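Local coordinates for uncharacterized protein (PDB 3GG7) that binds manganese and, as a member of the TatD-type metallo-dependent hydrolases, probably hydrolyses ester bonds, though its substrate is not established, at residues 24-35 with 50-60. Sequence-based numbering, arbitrary orientation.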
ATOM      1  N   GLU A  24      -3.302 -17.853  -4.935  1.00 23.37           N
ATOM      2  CA  GLU A  24      -3.138 -18.489  -6.250  1.00 24.02           C
ATOM      3  C   GLU A  24      -4.328 -19.311  -6.699  1.00 24.33           C
ATOM      4  O   GLU A  24      -4.707 -19.281  -7.873  1.00 23.83           O
ATOM      5  CB  GLU A  24      -1.921 -19.384  -6.295  1.00 25.02           C
ATOM      6  CG  GLU A  24      -0.633 -18.691  -6.461  1.00 25.02           C
ATOM      7  CD  GLU A  24      -0.527 -17.769  -7.695  1.00 25.13           C
ATOM      8  OE1 GLU A  24      -1.140 -17.955  -8.773  1.00 25.11           O
ATOM      9  OE2 GLU A  24       0.219 -16.821  -7.514  1.00 23.73           O
ATOM     10  N   GLU A  25      -4.927 -20.070  -5.780  1.00 24.58           N
ATOM     11  CA  GLU A  25      -6.108 -20.857  -6.123  1.00 25.29           C
ATOM     12  C   GLU A  25      -7.224 -19.967  -6.639  1.00 24.93           C
ATOM     13  O   GLU A  25      -7.958 -20.345  -7.551  1.00 24.73           O
ATOM     14  CB  GLU A  25      -6.583 -21.690  -4.911  1.00 25.71           C
ATOM     15  CG  GLU A  25      -5.660 -22.865  -4.569  1.00 27.69           C
ATOM     16  CD  GLU A  25      -5.795 -23.370  -3.118  1.00 30.78           C
ATOM     17  OE1 GLU A  25      -6.566 -22.799  -2.312  1.00 31.63           O
ATOM     18  OE2 GLU A  25      -5.079 -24.324  -2.762  1.00 36.65           O
ATOM     19  N   ARG A  26      -7.335 -18.766  -6.073  1.00 23.78           N
ATOM     20  CA  ARG A  26      -8.371 -17.817  -6.455  1.00 23.68           C
ATOM     21  C   ARG A  26      -7.947 -16.904  -7.592  1.00 23.66           C
ATOM     22  O   ARG A  26      -8.727 -16.068  -8.040  1.00 24.17           O
ATOM     23  CB  ARG A  26      -8.700 -16.943  -5.242  1.00 23.66           C
ATOM     24  CG  ARG A  26      -9.396 -17.686  -4.116  1.00 24.50           C
ATOM     25  CD  ARG A  26      -9.510 -16.783  -2.895  1.00 25.39           C
ATOM     26  NE  ARG A  26     -10.493 -17.298  -1.950  1.00 25.78           N
ATOM     27  CZ  ARG A  26     -10.279 -18.303  -1.109  1.00 24.92           C
ATOM     28  NH1 ARG A  26      -9.107 -18.914  -1.058  1.00 23.83           N
ATOM     29  NH2 ARG A  26     -11.259 -18.695  -0.303  1.00 26.39           N
ATOM     30  N   GLN A  27      -6.713 -17.057  -8.062  1.00 23.49           N
ATOM     31  CA  GLN A  27      -6.094 -16.116  -8.998  0.50 23.84           C
ATOM     32  C   GLN A  27      -6.315 -14.666  -8.541  1.00 23.33           C
ATOM     33  O   GLN A  27      -6.695 -13.775  -9.320  1.00 23.98           O
ATOM     34  CB  GLN A  27      -6.560 -16.391 -10.427  0.50 24.52           C
ATOM     35  CG  GLN A  27      -6.361 -17.862 -10.779  0.50 26.56           C
ATOM     36  CD  GLN A  27      -5.896 -18.117 -12.196  0.50 30.14           C
ATOM     37  OE1 GLN A  27      -6.705 -18.302 -13.090  0.50 32.47           O
ATOM     38  NE2 GLN A  27      -4.572 -18.165 -12.394  0.50 31.74           N
ATOM     39  N   LEU A  28      -6.023 -14.448  -7.258  1.00 22.56           N
ATOM     40  CA  LEU A  28      -6.183 -13.158  -6.593  1.00 21.81           C
ATOM     41  C   LEU A  28      -4.795 -12.515  -6.519  1.00 21.12           C
ATOM     42  O   LEU A  28      -3.885 -13.066  -5.901  1.00 22.05           O
ATOM     43  CB  LEU A  28      -6.785 -13.369  -5.195  1.00 22.52           C
ATOM     44  CG  LEU A  28      -7.390 -12.151  -4.510  1.00 23.62           C
ATOM     45  CD1 LEU A  28      -8.376 -12.589  -3.396  1.00 27.64           C
ATOM     46  CD2 LEU A  28      -6.330 -11.237  -3.956  1.00 25.15           C
ATOM     47  N   THR A  29      -4.626 -11.390  -7.211  1.00 20.64           N
ATOM     48  CA  THR A  29      -3.375 -10.659  -7.217  1.00 20.07           C
ATOM     49  C   THR A  29      -3.176  -9.880  -5.933  1.00 19.90           C
ATOM     50  O   THR A  29      -4.049  -9.126  -5.500  1.00 21.05           O
ATOM     51  CB  THR A  29      -3.314  -9.703  -8.396  1.00 20.26           C
ATOM     52  OG1 THR A  29      -3.553 -10.436  -9.599  1.00 23.36           O
ATOM     53  CG2 THR A  29      -1.971  -8.973  -8.461  1.00 21.67           C
ATOM     54  N   VAL A  30      -2.020 -10.070  -5.307  1.00 19.38           N
ATOM     55  CA  VAL A  30      -1.708  -9.391  -4.067  1.00 18.36           C
ATOM     56  C   VAL A  30      -0.380  -8.653  -4.136  1.00 18.43           C
ATOM     57  O   VAL A  30       0.592  -9.141  -4.728  1.00 17.89           O
ATOM     58  CB  VAL A  30      -1.708 -10.339  -2.842  1.00 17.97           C
ATOM     59  CG1 VAL A  30      -3.078 -11.003  -2.665  1.00 19.23           C
ATOM     60  CG2 VAL A  30      -0.608 -11.411  -2.969  1.00 20.86           C
ATOM     61  N   LEU A  31      -0.355  -7.456  -3.565  1.00 16.81           N
ATOM     62  CA  LEU A  31       0.898  -6.756  -3.311  1.00 17.35           C
ATOM     63  C   LEU A  31       1.304  -7.104  -1.899  1.00 16.59           C
ATOM     64  O   LEU A  31       0.798  -6.584  -0.921  1.00 17.77           O
ATOM     65  CB  LEU A  31       0.775  -5.235  -3.495  1.00 18.31           C
ATOM     66  CG  LEU A  31       2.114  -4.518  -3.416  1.00 18.53           C
ATOM     67  CD1 LEU A  31       2.874  -4.741  -4.731  1.00 20.01           C
ATOM     68  CD2 LEU A  31       1.910  -3.006  -3.111  1.00 19.10           C
ATOM     69  N   SER A  32       2.292  -7.987  -1.835  1.00 16.50           N
ATOM     70  CA  SER A  32       2.828  -8.536  -0.597  1.00 16.96           C
ATOM     71  C   SER A  32       3.899  -7.568  -0.087  1.00 17.06           C
ATOM     72  O   SER A  32       5.019  -7.544  -0.625  1.00 16.89           O
ATOM     73  CB  SER A  32       3.416  -9.921  -0.915  1.00 17.11           C
ATOM     74  OG  SER A  32       4.038 -10.525   0.217  1.00 17.17           O
ATOM     75  N   VAL A  33       3.546  -6.735   0.885  1.00 17.36           N
ATOM     76  CA  VAL A  33       4.432  -5.686   1.371  1.00 17.16           C
ATOM     77  C   VAL A  33       5.295  -6.168   2.526  1.00 16.86           C
ATOM     78  O   VAL A  33       4.928  -7.129   3.247  1.00 18.44           O
ATOM     79  CB  VAL A  33       3.653  -4.397   1.751  1.00 16.02           C
ATOM     80  CG1 VAL A  33       2.965  -3.799   0.486  1.00 18.72           C
ATOM     81  CG2 VAL A  33       2.581  -4.677   2.840  1.00 18.40           C
ATOM     82  N   THR A  34       6.442  -5.510   2.706  1.00 16.89           N
ATOM     83  CA  THR A  34       7.369  -5.853   3.793  1.00 17.22           C
ATOM     84  C   THR A  34       7.513  -4.689   4.773  1.00 17.50           C
ATOM     85  O   THR A  34       7.170  -3.522   4.458  1.00 18.97           O
ATOM     86  CB  THR A  34       8.740  -6.298   3.244  1.00 17.23           C
ATOM     87  OG1 THR A  34       9.226  -5.368   2.267  1.00 17.91           O
ATOM     88  CG2 THR A  34       8.654  -7.662   2.568  1.00 18.98           C
ATOM     89  N   THR A  35       7.999  -4.997   5.983  1.00 17.74           N
ATOM     90  CA  THR A  35       8.108  -3.992   7.020  1.00 18.83           C
ATOM     91  C   THR A  35       9.538  -3.583   7.311  1.00 17.37           C
ATOM     92  O   THR A  35       9.769  -2.541   7.943  1.00 18.53           O
ATOM     93  CB  THR A  35       7.444  -4.482   8.319  1.00 20.24           C
ATOM     94  OG1 THR A  35       8.102  -5.636   8.766  1.00 22.14           O
ATOM     95  CG2 THR A  35       5.926  -4.783   8.089  1.00 21.62           C
ATOM     96  N   ARG A  50       4.449 -18.481  -7.859  1.00 19.30           N
ATOM     97  CA  ARG A  50       3.154 -17.901  -7.577  1.00 18.73           C
ATOM     98  C   ARG A  50       3.053 -16.521  -8.258  1.00 18.16           C
ATOM     99  O   ARG A  50       3.380 -15.499  -7.640  1.00 17.94           O
ATOM    100  CB  ARG A  50       2.940 -17.786  -6.051  1.00 18.87           C
ATOM    101  CG  ARG A  50       3.067 -19.128  -5.339  1.00 20.78           C
ATOM    102  CD  ARG A  50       2.412 -19.112  -3.939  1.00 21.32           C
ATOM    103  NE  ARG A  50       2.483 -20.473  -3.394  1.00 23.50           N
ATOM    104  CZ  ARG A  50       3.435 -20.932  -2.594  1.00 25.01           C
ATOM    105  NH1 ARG A  50       4.371 -20.142  -2.075  1.00 26.02           N
ATOM    106  NH2 ARG A  50       3.398 -22.227  -2.238  1.00 27.52           N
ATOM    107  N   PRO A  51       2.611 -16.495  -9.531  1.00 18.83           N
ATOM    108  CA  PRO A  51       2.638 -15.264 -10.331  1.00 19.11           C
ATOM    109  C   PRO A  51       1.664 -14.206  -9.874  1.00 18.62           C
ATOM    110  O   PRO A  51       1.787 -13.084 -10.308  1.00 19.05           O
ATOM    111  CB  PRO A  51       2.291 -15.766 -11.735  1.00 20.13           C
ATOM    112  CG  PRO A  51       1.415 -16.899 -11.490  1.00 21.09           C
ATOM    113  CD  PRO A  51       1.994 -17.602 -10.284  1.00 19.15           C
ATOM    114  N   HIS A  52       0.719 -14.540  -8.992  1.00 17.56           N
ATOM    115  CA  HIS A  52      -0.188 -13.533  -8.411  1.00 18.11           C
ATOM    116  C   HIS A  52       0.356 -12.879  -7.178  1.00 17.36           C
ATOM    117  O   HIS A  52      -0.282 -11.959  -6.663  1.00 19.07           O
ATOM    118  CB  HIS A  52      -1.531 -14.151  -8.086  1.00 18.91           C
ATOM    119  CG  HIS A  52      -2.316 -14.491  -9.312  1.00 20.01           C
ATOM    120  ND1 HIS A  52      -2.170 -15.694  -9.969  1.00 21.48           N
ATOM    121  CD2 HIS A  52      -3.148 -13.739 -10.065  1.00 23.25           C
ATOM    122  CE1 HIS A  52      -2.927 -15.676 -11.054  1.00 24.20           C
ATOM    123  NE2 HIS A  52      -3.542 -14.512 -11.128  1.00 24.32           N
ATOM    124  N   VAL A  53       1.519 -13.292  -6.698  1.00 16.77           N
ATOM    125  CA  VAL A  53       2.106 -12.705  -5.496  1.00 16.63           C
ATOM    126  C   VAL A  53       3.222 -11.751  -5.939  1.00 16.80           C
ATOM    127  O   VAL A  53       4.257 -12.196  -6.434  1.00 16.12           O
ATOM    128  CB  VAL A  53       2.701 -13.794  -4.567  1.00 17.56           C
ATOM    129  CG1 VAL A  53       3.369 -13.140  -3.355  1.00 19.18           C
ATOM    130  CG2 VAL A  53       1.596 -14.782  -4.098  1.00 19.49           C
ATOM    131  N   TRP A  54       2.994 -10.450  -5.785  1.00 17.40           N
ATOM    132  CA  TRP A  54       3.926  -9.407  -6.223  1.00 16.84           C
ATOM    133  C   TRP A  54       4.509  -8.772  -4.972  1.00 17.43           C
ATOM    134  O   TRP A  54       3.799  -8.102  -4.206  1.00 17.30           O
ATOM    135  CB  TRP A  54       3.163  -8.349  -7.026  1.00 16.99           C
ATOM    136  CG  TRP A  54       2.458  -8.848  -8.265  1.00 17.93           C
ATOM    137  CD1 TRP A  54       2.477 -10.116  -8.795  1.00 20.41           C
ATOM    138  CD2 TRP A  54       1.650  -8.057  -9.161  1.00 19.35           C
ATOM    139  NE1 TRP A  54       1.733 -10.147  -9.952  1.00 20.35           N
ATOM    140  CE2 TRP A  54       1.211  -8.903 -10.191  1.00 20.10           C
ATOM    141  CE3 TRP A  54       1.258  -6.713  -9.174  1.00 21.97           C
ATOM    142  CZ2 TRP A  54       0.382  -8.461 -11.228  1.00 20.21           C
ATOM    143  CZ3 TRP A  54       0.456  -6.274 -10.210  1.00 20.42           C
ATOM    144  CH2 TRP A  54       0.033  -7.155 -11.230  1.00 21.57           C
ATOM    145  N   THR A  55       5.803  -8.960  -4.758  1.00 16.80           N
ATOM    146  CA  THR A  55       6.423  -8.592  -3.485  1.00 17.24           C
ATOM    147  C   THR A  55       7.042  -7.182  -3.567  1.00 17.11           C
ATOM    148  O   THR A  55       7.722  -6.818  -4.561  1.00 17.58           O
ATOM    149  CB  THR A  55       7.494  -9.612  -3.084  1.00 17.66           C
ATOM    150  OG1 THR A  55       7.017 -10.953  -3.282  1.00 16.75           O
ATOM    151  CG2 THR A  55       7.925  -9.426  -1.616  1.00 16.64           C
ATOM    152  N   ALA A  56       6.792  -6.392  -2.518  1.00 16.40           N
ATOM    153  CA  ALA A  56       7.261  -4.999  -2.399  1.00 15.96           C
ATOM    154  C   ALA A  56       8.302  -4.920  -1.257  1.00 16.52           C
ATOM    155  O   ALA A  56       8.225  -5.676  -0.268  1.00 17.01           O
ATOM    156  CB  ALA A  56       6.086  -4.055  -2.134  1.00 16.43           C
ATOM    157  N   LEU A  57       9.291  -4.042  -1.450  1.00 16.53           N
ATOM    158  CA  LEU A  57      10.436  -3.839  -0.585  1.00 16.99           C
ATOM    159  C   LEU A  57      10.136  -2.600   0.258  1.00 16.90           C
ATOM    160  O   LEU A  57       9.967  -1.491  -0.267  1.00 17.18           O
ATOM    161  CB  LEU A  57      11.689  -3.636  -1.422  1.00 17.39           C
ATOM    162  CG  LEU A  57      12.954  -3.360  -0.651  1.00 16.43           C
ATOM    163  CD1 LEU A  57      13.398  -4.601   0.076  1.00 18.34           C
ATOM    164  CD2 LEU A  57      14.043  -2.929  -1.670  1.00 19.70           C
ATOM    165  N   GLY A  58      10.079  -2.774   1.578  1.00 17.51           N
ATOM    166  CA  GLY A  58       9.568  -1.733   2.463  1.00 18.07           C
ATOM    167  C   GLY A  58      10.431  -1.438   3.663  1.00 18.27           C
ATOM    168  O   GLY A  58      11.476  -2.065   3.888  1.00 17.97           O
ATOM    169  N   PHE A  59       9.988  -0.438   4.418  1.00 17.44           N
ATOM    170  CA  PHE A  59      10.547  -0.115   5.730  1.00 17.58           C
ATOM    171  C   PHE A  59       9.476   0.706   6.455  1.00 17.91           C
ATOM    172  O   PHE A  59       9.262   1.879   6.170  1.00 18.45           O
ATOM    173  CB  PHE A  59      11.826   0.697   5.605  1.00 18.06           C
ATOM    174  CG  PHE A  59      12.784   0.528   6.750  1.00 17.83           C
ATOM    175  CD1 PHE A  59      12.378   0.072   8.002  1.00 20.65           C
ATOM    176  CD2 PHE A  59      14.091   0.862   6.583  1.00 18.72           C
ATOM    177  CE1 PHE A  59      13.298  -0.064   9.042  1.00 22.90           C
ATOM    178  CE2 PHE A  59      15.012   0.708   7.617  1.00 20.21           C
ATOM    179  CZ  PHE A  59      14.606   0.254   8.845  1.00 21.26           C
ATOM    180  N   HIS A  60       8.731   0.033   7.302  1.00 18.54           N
ATOM    181  CA  HIS A  60       7.504   0.591   7.890  1.00 18.47           C
ATOM    182  C   HIS A  60       7.878   1.626   8.946  1.00 19.17           C
ATOM    183  O   HIS A  60       8.780   1.397   9.763  1.00 18.68           O
ATOM    184  CB  HIS A  60       6.720  -0.561   8.502  1.00 18.73           C
ATOM    185  CG  HIS A  60       5.327  -0.218   8.909  1.00 19.71           C
ATOM    186  ND1 HIS A  60       5.052   0.670   9.930  1.00 19.91           N
ATOM    187  CD2 HIS A  60       4.131  -0.683   8.475  1.00 21.28           C
ATOM    188  CE1 HIS A  60       3.741   0.735  10.105  1.00 21.08           C
ATOM    189  NE2 HIS A  60       3.158  -0.062   9.223  1.00 21.25           N
TER
HETATM  190  O   HOH W   1       5.697 -12.165  -1.093  1.00 17.97           O
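Glu-24, in the last turn of its helix, grips the turn at Arg-50 to Val-53 with both carboxylate oxygens. Starting from CB, with CG beside the backbone N (chi1 -79°), CG lies 3.7 Å from Arg-50 CB; the bend at chi2 then turns the carboxylate over the turn, CD lying 3.6 Å from CD of Pro-51. There OE2 takes the backbone N-H of His-52 on its syn lone pair at 2.8 Å, while OE1 accepts from His-52 ND1, also at 2.8 Å, from above the carboxylate plane. Two bonds thus fix both the turn and the rotation of the imidazole, one face of which is covered by CA of Gln-27, a CH-pi contact 3.8 Å from the ring centroid. With an alanine here in place of Glu-24, the His-52 amide and ND1 would probably lose these acceptors and the ring would be freer to turn.

Beyond the turn, strands 29-32 and 53-55 run parallel, 22° apart. Thr-29 CG2 sits squarely over the six-membered ring of Trp-54, 3.6 Å from its centroid. Further along, Thr-34 OG1 donates to Ala-56 O at 2.7 Å and weakly receives Gly-58 N.

The pair belongs to a beta-alpha-beta unit in which helix 40-44 links the two strands, as expected in a TIM-barrel relative. Strand 4-8 flanks 29-32, and past the strands Val-33 touches His-9, a manganese ligand, and His-60 approaches Glu-86, another.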